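Dihydroneopterin triphosphate diphosphatase (Escherichia coli O157:H7, PDB 5U7H) probably hydrolyses dihydroneopterin triphosphate to dihydroneopterin monophosphate and pyrophosphate for folate biosynthesis, and can also cleave nucleoside triphosphates, preferably dATP. Local coordinates at residues L25-R30 and Q37-S42; I12-Y17 and Q51-E56; E68-I73 and A106-R111. One frame throughout, in Å; residues are numbered along the deposited sequence.

Overall arrangement
The three contacts belong to one Nudix domain and reach the same sheet. Contact 1 pairs strands 23-29 and 36-42; contact 2 sets helix 49-61 against strand 10-18, the neighbour of 36-42; contact 3 lies where a loop leads into strand 72-82 and 97-107 runs out into another. Along the chain, both segments of contact 1 fall between those of contact 2, and contact 3 follows. The centres lie about 10 Å apart for contacts 1 and 2, about 12 Å for contacts 2 and 3, and about 17 Å for contacts 1 and 3. Contacts 1 and 2 supply ligands to the nickel cluster at the probable magnesium site; contact 3 lies at the surface, beside the outermost strand 72-82, away from it.

Contact 1 of 3, residues L25-R30 and Q37-S42; sequences LMLQRR and QSVTGS. With NI (nickel (II) ion), chain F; SO4 (sulfate ion), chain C.
The beta hairpin of strands 23-29 and 36-42, which runs into the Nudix box at Gly41, sets Leu27 opposite Gln37 and brings Arg29 close to the metal site. Leu27 and Gln37 are an antiparallel hydrogen-bonded pair: Leu27 N reaches Gln37 O at 2.7 Å, and Gln37 N returns a bond to Leu27 O. Met26, bent at both chi2 and chi3, curls back so that its CE rests 3.8 Å from Gln37 CA. Toward helix 49-61, Leu27 CD1 meets Val39 CG2 at 3.8 Å, and Val61 of that helix packs on both side chains.

The polar half of the contact centres on the Gln37 amide. With CG lodged between the backbone N and the carbonyl carbon (chi1 54°), the rest of the Gln37 chain extends past Arg29, whose own chain bends at chi3. Arg29 NH1 donates to Gln37 OE1 over 2.6 Å, with the oxygen near the guanidinium plane but the nitrogen above the carbonyl plane; the two flat groups stand 86° apart. His118 NE2 and a water also bond to OE1, so three partners grip this oxygen, while Gln37 NE2 donates to Thr40 OG1 at 3.2 Å and fixes the amide's rotation. A second water joins Arg29 NH1, Thr40 OG1 and sulfate O1. Arg29 and Thr40 probably bind substrate, as in related enzymes, consistent with the sulfate nearby. Both waters, sulfate O3, Glu60 and Glu117 coordinate one nickel ion, whose remaining ligand is the backbone Thr40 O at 2.0 Å.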
loop_
_atom_site.group_PDB
_atom_site.type_symbol
_atom_site.label_atom_id
_atom_site.label_comp_id
_atom_site.label_asym_id
_atom_site.label_seq_id
_atom_site.Cartn_x
_atom_site.Cartn_y
_atom_site.Cartn_z
ATOM N N LEU A 25 8.987 2.508 -2.656
ATOM C CA LEU A 25 8.237 2.722 -3.878
ATOM C C LEU A 25 6.955 3.469 -3.543
ATOM O O LEU A 25 6.134 2.971 -2.767
ATOM C CB LEU A 25 7.934 1.386 -4.541
ATOM C CG LEU A 25 6.994 1.463 -5.734
ATOM C CD1 LEU A 25 7.626 2.271 -6.869
ATOM C CD2 LEU A 25 6.602 0.050 -6.177
ATOM N N MET A 26 6.791 4.658 -4.111
ATOM C CA MET A 26 5.634 5.505 -3.847
ATOM C C MET A 26 4.863 5.749 -5.134
ATOM O O MET A 26 5.459 6.023 -6.183
ATOM C CB MET A 26 6.065 6.828 -3.220
ATOM C CG MET A 26 6.655 6.641 -1.822
ATOM S SD MET A 26 5.490 5.875 -0.662
ATOM C CE MET A 26 4.583 7.322 -0.138
ATOM N N LEU A 27 3.532 5.657 -5.040
ATOM C CA LEU A 27 2.646 5.678 -6.192
ATOM C C LEU A 27 1.639 6.807 -6.034
ATOM O O LEU A 27 1.126 7.033 -4.937
ATOM C CB LEU A 27 1.923 4.335 -6.347
ATOM C CG LEU A 27 2.780 3.066 -6.273
ATOM C CD1 LEU A 27 1.911 1.840 -6.029
ATOM C CD2 LEU A 27 3.557 2.895 -7.553
ATOM N N GLN A 28 1.353 7.500 -7.132
ATOM C CA GLN A 28 0.541 8.712 -7.123
ATOM C C GLN A 28 -0.903 8.383 -7.495
ATOM O O GLN A 28 -1.176 7.961 -8.619
ATOM C CB GLN A 28 1.118 9.744 -8.092
ATOM C CG GLN A 28 0.296 11.027 -8.167
ATOM C CD GLN A 28 0.816 11.988 -9.219
ATOM O OE1 GLN A 28 1.372 11.576 -10.237
ATOM N NE2 GLN A 28 0.634 13.275 -8.979
ATOM N N ARG A 29 -1.824 8.593 -6.558
ATOM C CA ARG A 29 -3.209 8.205 -6.787
ATOM C C ARG A 29 -3.840 9.014 -7.924
ATOM O O ARG A 29 -3.435 10.144 -8.223
ATOM C CB ARG A 29 -4.026 8.371 -5.501
ATOM C CG ARG A 29 -3.736 7.313 -4.448
ATOM C CD ARG A 29 -4.828 7.307 -3.390
ATOM N NE ARG A 29 -6.084 6.791 -3.918
ATOM C CZ ARG A 29 -6.315 5.503 -4.154
ATOM N NH1 ARG A 29 -5.373 4.594 -3.907
ATOM N NH2 ARG A 29 -7.492 5.116 -4.631
ATOM N N ARG A 30 -4.837 8.409 -8.575
ATOM C CA ARG A 30 -5.543 9.065 -9.668
ATOM C C ARG A 30 -6.795 9.799 -9.204
ATOM O O ARG A 30 -7.189 10.782 -9.837
ATOM C CB ARG A 30 -5.891 8.038 -10.758
ATOM C CG ARG A 30 -7.029 7.098 -10.396
ATOM C CD ARG A 30 -6.993 5.763 -11.145
ATOM N NE ARG A 30 -6.594 5.890 -12.544
ATOM C CZ ARG A 30 -6.320 4.853 -13.331
ATOM N NH1 ARG A 30 -6.412 3.614 -12.853
ATOM N NH2 ARG A 30 -5.956 5.049 -14.595
ATOM N N GLN A 37 1.396 7.041 -2.205
ATOM C CA GLN A 37 1.219 5.943 -1.264
ATOM C C GLN A 37 2.034 4.725 -1.669
ATOM O O GLN A 37 2.465 4.590 -2.815
ATOM C CB GLN A 37 -0.244 5.531 -1.185
ATOM C CG GLN A 37 -0.834 5.207 -2.544
ATOM C CD GLN A 37 -2.166 4.490 -2.433
ATOM O OE1 GLN A 37 -2.803 4.157 -3.439
ATOM N NE2 GLN A 37 -2.595 4.246 -1.199
ATOM N N SER A 38 2.220 3.827 -0.700
ATOM C CA SER A 38 2.504 2.431 -0.982
ATOM C C SER A 38 1.260 1.767 -1.574
ATOM O O SER A 38 0.222 2.393 -1.770
ATOM C CB SER A 38 2.937 1.708 0.298
ATOM O OG SER A 38 3.979 2.394 0.968
ATOM N N VAL A 39 1.347 0.468 -1.837
ATOM C CA VAL A 39 0.196 -0.265 -2.360
ATOM C C VAL A 39 -0.837 -0.442 -1.247
ATOM O O VAL A 39 -0.539 -1.008 -0.191
ATOM C CB VAL A 39 0.630 -1.621 -2.935
ATOM C CG1 VAL A 39 -0.557 -2.504 -3.215
ATOM C CG2 VAL A 39 1.455 -1.427 -4.212
ATOM N N THR A 40 -2.061 0.041 -1.473
ATOM C CA THR A 40 -3.188 -0.354 -0.632
ATOM C C THR A 40 -4.288 -0.951 -1.497
ATOM O O THR A 40 -4.322 -0.750 -2.710
ATOM C CB THR A 40 -3.759 0.808 0.201
ATOM O OG1 THR A 40 -4.488 1.718 -0.638
ATOM C CG2 THR A 40 -2.647 1.546 0.912
ATOM N N GLY A 41 -5.180 -1.712 -0.856
ATOM C CA GLY A 41 -6.332 -2.281 -1.533
ATOM C C GLY A 41 -7.364 -2.898 -0.605
ATOM O O GLY A 41 -7.034 -3.353 0.501
ATOM N N SER A 42 -8.624 -2.915 -1.041
ATOM C CA SER A 42 -9.679 -3.517 -0.238
ATOM C C SER A 42 -9.525 -5.027 -0.238
ATOM O O SER A 42 -9.214 -5.631 -1.264
ATOM C CB SER A 42 -11.066 -3.138 -0.772
ATOM O OG SER A 42 -11.362 -1.778 -0.512
HETATM NI NI NI F . -4.933 0.343 -4.215
HETATM S S SO4 C . -8.086 -0.542 -4.197
HETATM O O1 SO4 C . -8.234 0.280 -3.000
HETATM O O2 SO4 C . -8.851 0.049 -5.308
HETATM O O3 SO4 C . -6.652 -0.634 -4.587
HETATM O O4 SO4 C . -8.597 -1.877 -3.930
HETATM O O HOH W 1 6.026 1.308 -0.677
HETATM O O HOH W 2 -5.669 1.734 -3.008
HETATM O O HOH W 3 -3.178 1.286 -3.782
#

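Contact 2 of 3, residues I12-Y17 and Q51-E56; sequences ILVVIY and QAAMRE. With NI (nickel (II) ion), chain G; NI (nickel (II) ion), chain E.
Ile12 and Val14 of the strand pack against Ala52 and Ala53 of the Nudix-box helix, across axes 8.3 Å apart that cross at -58°. The apolar contact is made by methyl groups on a small-residue surface. Ile12 CD1 lies over the helix backbone, 3.6 Å from Ala53 CA, and Val14 CG2 touches Ala53 CB at 3.8 Å. Ile12 gets there with CG1 between its backbone N and carbonyl carbon (chi1 52°), which turns the chain end onto the helix.

Metal bonds come from the next turn, where Glu56, probably a magnesium ligand in the working enzyme, spans two nickel ions. Its OE1 holds one at 2.0 Å and its OE2 the other, also at 2.0 Å, and a water bridges the pair. Glu60 and Glu117 join Glu56 OE1 on the first ion.

Within the helix, Arg55 NH1 makes a salt bridge to Glu56 OE2 at 2.7 Å, coming from above the carboxylate plane, and this oxygen is shared between nickel and Arg55 NH1. Arg55 NH2 is itself tied to Glu47 and to Ser42 O.

Helix 49-61 thus lies across strand 10-18, which is flanked in the sheet by strands 36-42 and 97-107.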
loop_
_atom_site.group_PDB
_atom_site.type_symbol
_atom_site.label_atom_id
_atom_site.label_comp_id
_atom_site.label_asym_id
_atom_site.label_seq_id
_atom_site.Cartn_x
_atom_site.Cartn_y
_atom_site.Cartn_z
ATOM N N ILE A 12 -5.657 -3.669 3.022
ATOM C CA ILE A 12 -4.278 -4.021 3.298
ATOM C C ILE A 12 -3.382 -2.882 2.837
ATOM O O ILE A 12 -3.765 -2.029 2.030
ATOM C CB ILE A 12 -3.856 -5.343 2.622
ATOM C CG1 ILE A 12 -4.185 -5.313 1.126
ATOM C CG2 ILE A 12 -4.556 -6.513 3.296
ATOM C CD1 ILE A 12 -3.070 -4.794 0.245
ATOM N N LEU A 13 -2.177 -2.883 3.378
ATOM C CA LEU A 13 -1.113 -1.981 2.967
ATOM C C LEU A 13 0.144 -2.821 2.808
ATOM O O LEU A 13 0.451 -3.632 3.685
ATOM C CB LEU A 13 -0.895 -0.878 4.003
ATOM C CG LEU A 13 0.403 -0.057 3.943
ATOM C CD1 LEU A 13 0.261 1.045 2.916
ATOM C CD2 LEU A 13 0.704 0.536 5.321
ATOM N N VAL A 14 0.845 -2.652 1.685
ATOM C CA VAL A 14 2.126 -3.321 1.440
ATOM C C VAL A 14 3.172 -2.238 1.220
ATOM O O VAL A 14 3.151 -1.541 0.196
ATOM C CB VAL A 14 2.077 -4.269 0.231
ATOM C CG1 VAL A 14 3.363 -5.052 0.141
ATOM C CG2 VAL A 14 0.882 -5.217 0.299
ATOM N N VAL A 15 4.080 -2.077 2.175
ATOM C CA VAL A 15 5.246 -1.222 1.967
ATOM C C VAL A 15 6.234 -1.990 1.097
ATOM O O VAL A 15 6.843 -2.967 1.545
ATOM C CB VAL A 15 5.895 -0.795 3.289
ATOM C CG1 VAL A 15 7.021 0.223 3.019
ATOM C CG2 VAL A 15 4.870 -0.214 4.222
ATOM N N ILE A 16 6.404 -1.548 -0.144
ATOM C CA ILE A 16 7.399 -2.116 -1.049
ATOM C C ILE A 16 8.661 -1.271 -0.966
ATOM O O ILE A 16 8.591 -0.039 -1.021
ATOM C CB ILE A 16 6.861 -2.174 -2.485
ATOM C CG1 ILE A 16 5.686 -3.137 -2.548
ATOM C CG2 ILE A 16 7.954 -2.580 -3.460
ATOM C CD1 ILE A 16 4.930 -3.067 -3.837
ATOM N N TYR A 17 9.815 -1.925 -0.799
ATOM C CA TYR A 17 11.087 -1.219 -0.724
ATOM C C TYR A 17 12.179 -2.106 -1.307
ATOM O O TYR A 17 11.980 -3.299 -1.527
ATOM C CB TYR A 17 11.423 -0.787 0.712
ATOM C CG TYR A 17 11.733 -1.918 1.666
ATOM C CD1 TYR A 17 10.711 -2.627 2.289
ATOM C CD2 TYR A 17 13.049 -2.269 1.956
ATOM C CE1 TYR A 17 10.987 -3.661 3.164
ATOM C CE2 TYR A 17 13.337 -3.309 2.830
ATOM C CZ TYR A 17 12.299 -4.000 3.432
ATOM O OH TYR A 17 12.564 -5.028 4.306
ATOM N N GLN A 51 -3.843 -12.914 0.972
ATOM C CA GLN A 51 -4.301 -13.102 -0.401
ATOM C C GLN A 51 -4.540 -11.767 -1.082
ATOM O O GLN A 51 -4.156 -11.580 -2.240
ATOM C CB GLN A 51 -5.584 -13.931 -0.434
ATOM C CG GLN A 51 -5.380 -15.430 -0.534
ATOM C CD GLN A 51 -6.664 -16.194 -0.251
ATOM O OE1 GLN A 51 -7.645 -15.626 0.239
ATOM N NE2 GLN A 51 -6.663 -17.487 -0.551
ATOM N N ALA A 52 -5.190 -10.833 -0.384
ATOM C CA ALA A 52 -5.461 -9.528 -0.975
ATOM C C ALA A 52 -4.169 -8.762 -1.208
ATOM O O ALA A 52 -4.024 -8.059 -2.217
ATOM C CB ALA A 52 -6.394 -8.729 -0.075
ATOM N N ALA A 53 -3.227 -8.871 -0.272
ATOM C CA ALA A 53 -1.950 -8.195 -0.436
ATOM C C ALA A 53 -1.261 -8.657 -1.714
ATOM O O ALA A 53 -0.827 -7.836 -2.529
ATOM C CB ALA A 53 -1.069 -8.443 0.792
ATOM N N MET A 54 -1.175 -9.974 -1.914
ATOM C CA MET A 54 -0.551 -10.503 -3.125
ATOM C C MET A 54 -1.316 -10.100 -4.379
ATOM O O MET A 54 -0.710 -9.756 -5.400
ATOM C CB MET A 54 -0.461 -12.020 -3.052
ATOM C CG MET A 54 0.566 -12.541 -2.075
ATOM S SD MET A 54 0.914 -14.249 -2.503
ATOM C CE MET A 54 -0.729 -14.814 -2.952
ATOM N N ARG A 55 -2.649 -10.167 -4.335
ATOM C CA ARG A 55 -3.435 -9.807 -5.512
ATOM C C ARG A 55 -3.222 -8.344 -5.881
ATOM O O ARG A 55 -2.939 -8.022 -7.042
ATOM C CB ARG A 55 -4.916 -10.094 -5.278
ATOM C CG ARG A 55 -5.775 -9.739 -6.479
ATOM C CD ARG A 55 -7.273 -9.904 -6.214
ATOM N NE ARG A 55 -7.671 -9.417 -4.906
ATOM C CZ ARG A 55 -7.718 -8.139 -4.551
ATOM N NH1 ARG A 55 -7.400 -7.179 -5.409
ATOM N NH2 ARG A 55 -8.083 -7.823 -3.322
ATOM N N GLU A 56 -3.331 -7.440 -4.895
ATOM C CA GLU A 56 -3.160 -6.020 -5.181
ATOM C C GLU A 56 -1.736 -5.698 -5.634
ATOM O O GLU A 56 -1.535 -4.815 -6.470
ATOM C CB GLU A 56 -3.547 -5.182 -3.966
ATOM C CG GLU A 56 -5.043 -5.222 -3.645
ATOM C CD GLU A 56 -5.914 -4.359 -4.567
ATOM O OE1 GLU A 56 -5.387 -3.469 -5.261
ATOM O OE2 GLU A 56 -7.152 -4.572 -4.574
HETATM NI NI NI G . -8.759 -3.473 -5.123
HETATM NI NI NI E . -5.938 -1.764 -6.177
HETATM O O HOH W 4 -7.759 -2.580 -6.645
HETATM O O HOH W 5 -5.508 -2.941 -7.866
HETATM O O HOH W 6 -8.922 -4.982 -6.453
HETATM O O HOH W 7 -10.551 -2.532 -6.035
HETATM O O HOH W 8 -9.912 -4.779 -3.860
#

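Contact 3 of 3, residues E68-I73 and A106-R111; sequences EQLTLI and ALPHER. With NI (nickel (II) ion), chain I.
Leu70 and Leu107 bring the two backbones closest, their CA atoms 7.6 Å apart, just before strand 72-82 begins alongside its antiparallel neighbour 97-107. Two waters between Thr71 and Ala106 fill the place of direct backbone bonds. One donates to Thr71 O and accepts from Ala106 N, the latter at 2.9 Å; the other accepts from Thr71 N and donates to Ala106 O. The N and O of both residues are therefore linked as in a hydrogen-bonded antiparallel pair, but with a water inserted on each line. Direct pairing is found further along, between Ile73 and Cys104.

Beside this pair of waters, Leu70 makes the apolar contact with its two branches. Its CD1 meets Leu107 CD2 at 3.6 Å, with the side chains crossing at a slant, while its CD2 lies 4.2 Å from Pro108 CD, nearly at right angles to the proline. Ile63 touches both leucines and also lies against Glu68.

A salt bridge closes the outer side. Arg111 bends at chi3 (70°) and presents its guanidinium end-on, NH1 and NH2 both donating to the single oxygen Glu68 OE2. Arg111 NH2 meets Glu68 OE2 at 2.9 Å nearly along the C-O direction, and Arg111 NH1 approaches the same oxygen at 2.9 Å from its syn side, somewhat out of the carboxylate plane. The carboxylate lies at the guanidinium edge, the two planes 20° apart.

Between these residues the loop exposes His109, whose NE2 binds a separate nickel ion at 2.1 Å while ND1 is hydrogen-bonded to Asp20. Remote from the metal and substrate sites, the arrangement is the end of an antiparallel strand pair, where water bridges replace direct backbone bonds at the edge of the Nudix sheet.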
loop_
_atom_site.group_PDB
_atom_site.type_symbol
_atom_site.label_atom_id
_atom_site.label_comp_id
_atom_site.label_asym_id
_atom_site.label_seq_id
_atom_site.Cartn_x
_atom_site.Cartn_y
_atom_site.Cartn_z
ATOM N N GLU A 68 7.875 -14.858 -8.813
ATOM C CA GLU A 68 9.206 -14.318 -8.583
ATOM C C GLU A 68 9.858 -14.863 -7.319
ATOM O O GLU A 68 10.966 -14.430 -6.987
ATOM C CB GLU A 68 9.151 -12.789 -8.519
ATOM C CG GLU A 68 9.397 -12.110 -9.858
ATOM C CD GLU A 68 9.231 -10.604 -9.800
ATOM O OE1 GLU A 68 8.184 -10.089 -10.267
ATOM O OE2 GLU A 68 10.151 -9.932 -9.284
ATOM N N GLN A 69 9.197 -15.775 -6.607
ATOM C CA GLN A 69 9.732 -16.346 -5.373
ATOM C C GLN A 69 10.180 -15.246 -4.410
ATOM O O GLN A 69 11.299 -15.248 -3.892
ATOM C CB GLN A 69 10.883 -17.311 -5.675
ATOM C CG GLN A 69 10.523 -18.785 -5.567
ATOM C CD GLN A 69 11.736 -19.654 -5.331
ATOM O OE1 GLN A 69 12.432 -19.498 -4.327
ATOM N NE2 GLN A 69 12.001 -20.579 -6.253
ATOM N N LEU A 70 9.308 -14.269 -4.205
ATOM C CA LEU A 70 9.562 -13.215 -3.238
ATOM C C LEU A 70 8.818 -13.532 -1.946
ATOM O O LEU A 70 8.044 -14.486 -1.865
ATOM C CB LEU A 70 9.150 -11.851 -3.799
ATOM C CG LEU A 70 9.984 -11.317 -4.971
ATOM C CD1 LEU A 70 9.306 -10.113 -5.605
ATOM C CD2 LEU A 70 11.402 -10.975 -4.533
ATOM N N THR A 71 9.082 -12.728 -0.921
ATOM C CA THR A 71 8.553 -12.968 0.419
ATOM C C THR A 71 7.710 -11.774 0.851
ATOM O O THR A 71 8.235 -10.678 1.074
ATOM C CB THR A 71 9.683 -13.220 1.414
ATOM O OG1 THR A 71 10.743 -13.935 0.765
ATOM C CG2 THR A 71 9.171 -14.033 2.601
ATOM N N LEU A 72 6.411 -11.990 0.988
ATOM C CA LEU A 72 5.505 -10.972 1.503
ATOM C C LEU A 72 5.407 -11.157 3.011
ATOM O O LEU A 72 4.820 -12.133 3.483
ATOM C CB LEU A 72 4.139 -11.096 0.832
ATOM C CG LEU A 72 3.051 -10.074 1.157
ATOM C CD1 LEU A 72 3.297 -8.788 0.409
ATOM C CD2 LEU A 72 1.698 -10.644 0.797
ATOM N N ILE A 73 5.980 -10.236 3.765
ATOM C CA ILE A 73 6.030 -10.355 5.218
ATOM C C ILE A 73 4.759 -9.779 5.829
ATOM O O ILE A 73 4.393 -8.631 5.562
ATOM C CB ILE A 73 7.263 -9.639 5.782
ATOM C CG1 ILE A 73 8.543 -10.291 5.247
ATOM C CG2 ILE A 73 7.208 -9.633 7.311
ATOM C CD1 ILE A 73 9.727 -9.360 5.248
ATOM N N ALA A 106 10.224 -6.688 0.408
ATOM C CA ALA A 106 11.583 -6.278 0.084
ATOM C C ALA A 106 11.948 -6.800 -1.301
ATOM O O ALA A 106 11.997 -8.015 -1.513
ATOM C CB ALA A 106 12.560 -6.817 1.132
ATOM N N LEU A 107 12.188 -5.885 -2.245
ATOM C CA LEU A 107 12.760 -6.363 -3.497
ATOM C C LEU A 107 14.284 -6.283 -3.441
ATOM O O LEU A 107 14.846 -5.477 -2.688
ATOM C CB LEU A 107 12.250 -5.533 -4.673
ATOM C CG LEU A 107 10.737 -5.308 -4.734
ATOM C CD1 LEU A 107 10.410 -4.297 -5.798
ATOM C CD2 LEU A 107 10.018 -6.605 -4.999
ATOM N N PRO A 108 14.986 -7.100 -4.228
ATOM C CA PRO A 108 16.458 -7.044 -4.190
ATOM C C PRO A 108 17.021 -5.690 -4.590
ATOM O O PRO A 108 17.990 -5.219 -3.976
ATOM C CB PRO A 108 16.866 -8.159 -5.162
ATOM C CG PRO A 108 15.638 -8.416 -5.997
ATOM C CD PRO A 108 14.503 -8.212 -5.063
ATOM N N HIS A 109 16.425 -5.037 -5.585
ATOM C CA HIS A 109 16.909 -3.763 -6.094
ATOM C C HIS A 109 15.714 -2.904 -6.479
ATOM O O HIS A 109 14.600 -3.406 -6.673
ATOM C CB HIS A 109 17.836 -3.942 -7.314
ATOM C CG HIS A 109 18.910 -4.976 -7.126
ATOM N ND1 HIS A 109 20.070 -4.727 -6.421
ATOM C CD2 HIS A 109 19.004 -6.256 -7.563
ATOM C CE1 HIS A 109 20.829 -5.810 -6.427
ATOM N NE2 HIS A 109 20.204 -6.755 -7.109
ATOM N N GLU A 110 15.955 -1.596 -6.585
ATOM C CA GLU A 110 14.989 -0.719 -7.235
ATOM C C GLU A 110 14.797 -1.155 -8.684
ATOM O O GLU A 110 15.723 -1.653 -9.329
ATOM C CB GLU A 110 15.458 0.732 -7.169
ATOM C CG GLU A 110 15.763 1.210 -5.767
ATOM C CD GLU A 110 16.302 2.627 -5.741
ATOM O OE1 GLU A 110 16.200 3.329 -6.765
ATOM O OE2 GLU A 110 16.840 3.049 -4.698
ATOM N N ARG A 111 13.579 -0.989 -9.200
ATOM C CA ARG A 111 13.263 -1.518 -10.521
ATOM C C ARG A 111 12.235 -0.629 -11.213
ATOM O O ARG A 111 11.724 0.338 -10.643
ATOM C CB ARG A 111 12.763 -2.960 -10.427
ATOM C CG ARG A 111 11.357 -3.070 -9.883
ATOM C CD ARG A 111 10.771 -4.419 -10.189
ATOM N NE ARG A 111 11.424 -5.458 -9.405
ATOM C CZ ARG A 111 11.086 -6.740 -9.438
ATOM N NH1 ARG A 111 10.094 -7.145 -10.227
ATOM N NH2 ARG A 111 11.743 -7.617 -8.685
HETATM NI NI NI I . 20.929 -8.631 -7.591
HETATM O O HOH W 9 10.075 -9.144 1.877
HETATM O O HOH W 10 11.151 -10.291 -0.897
#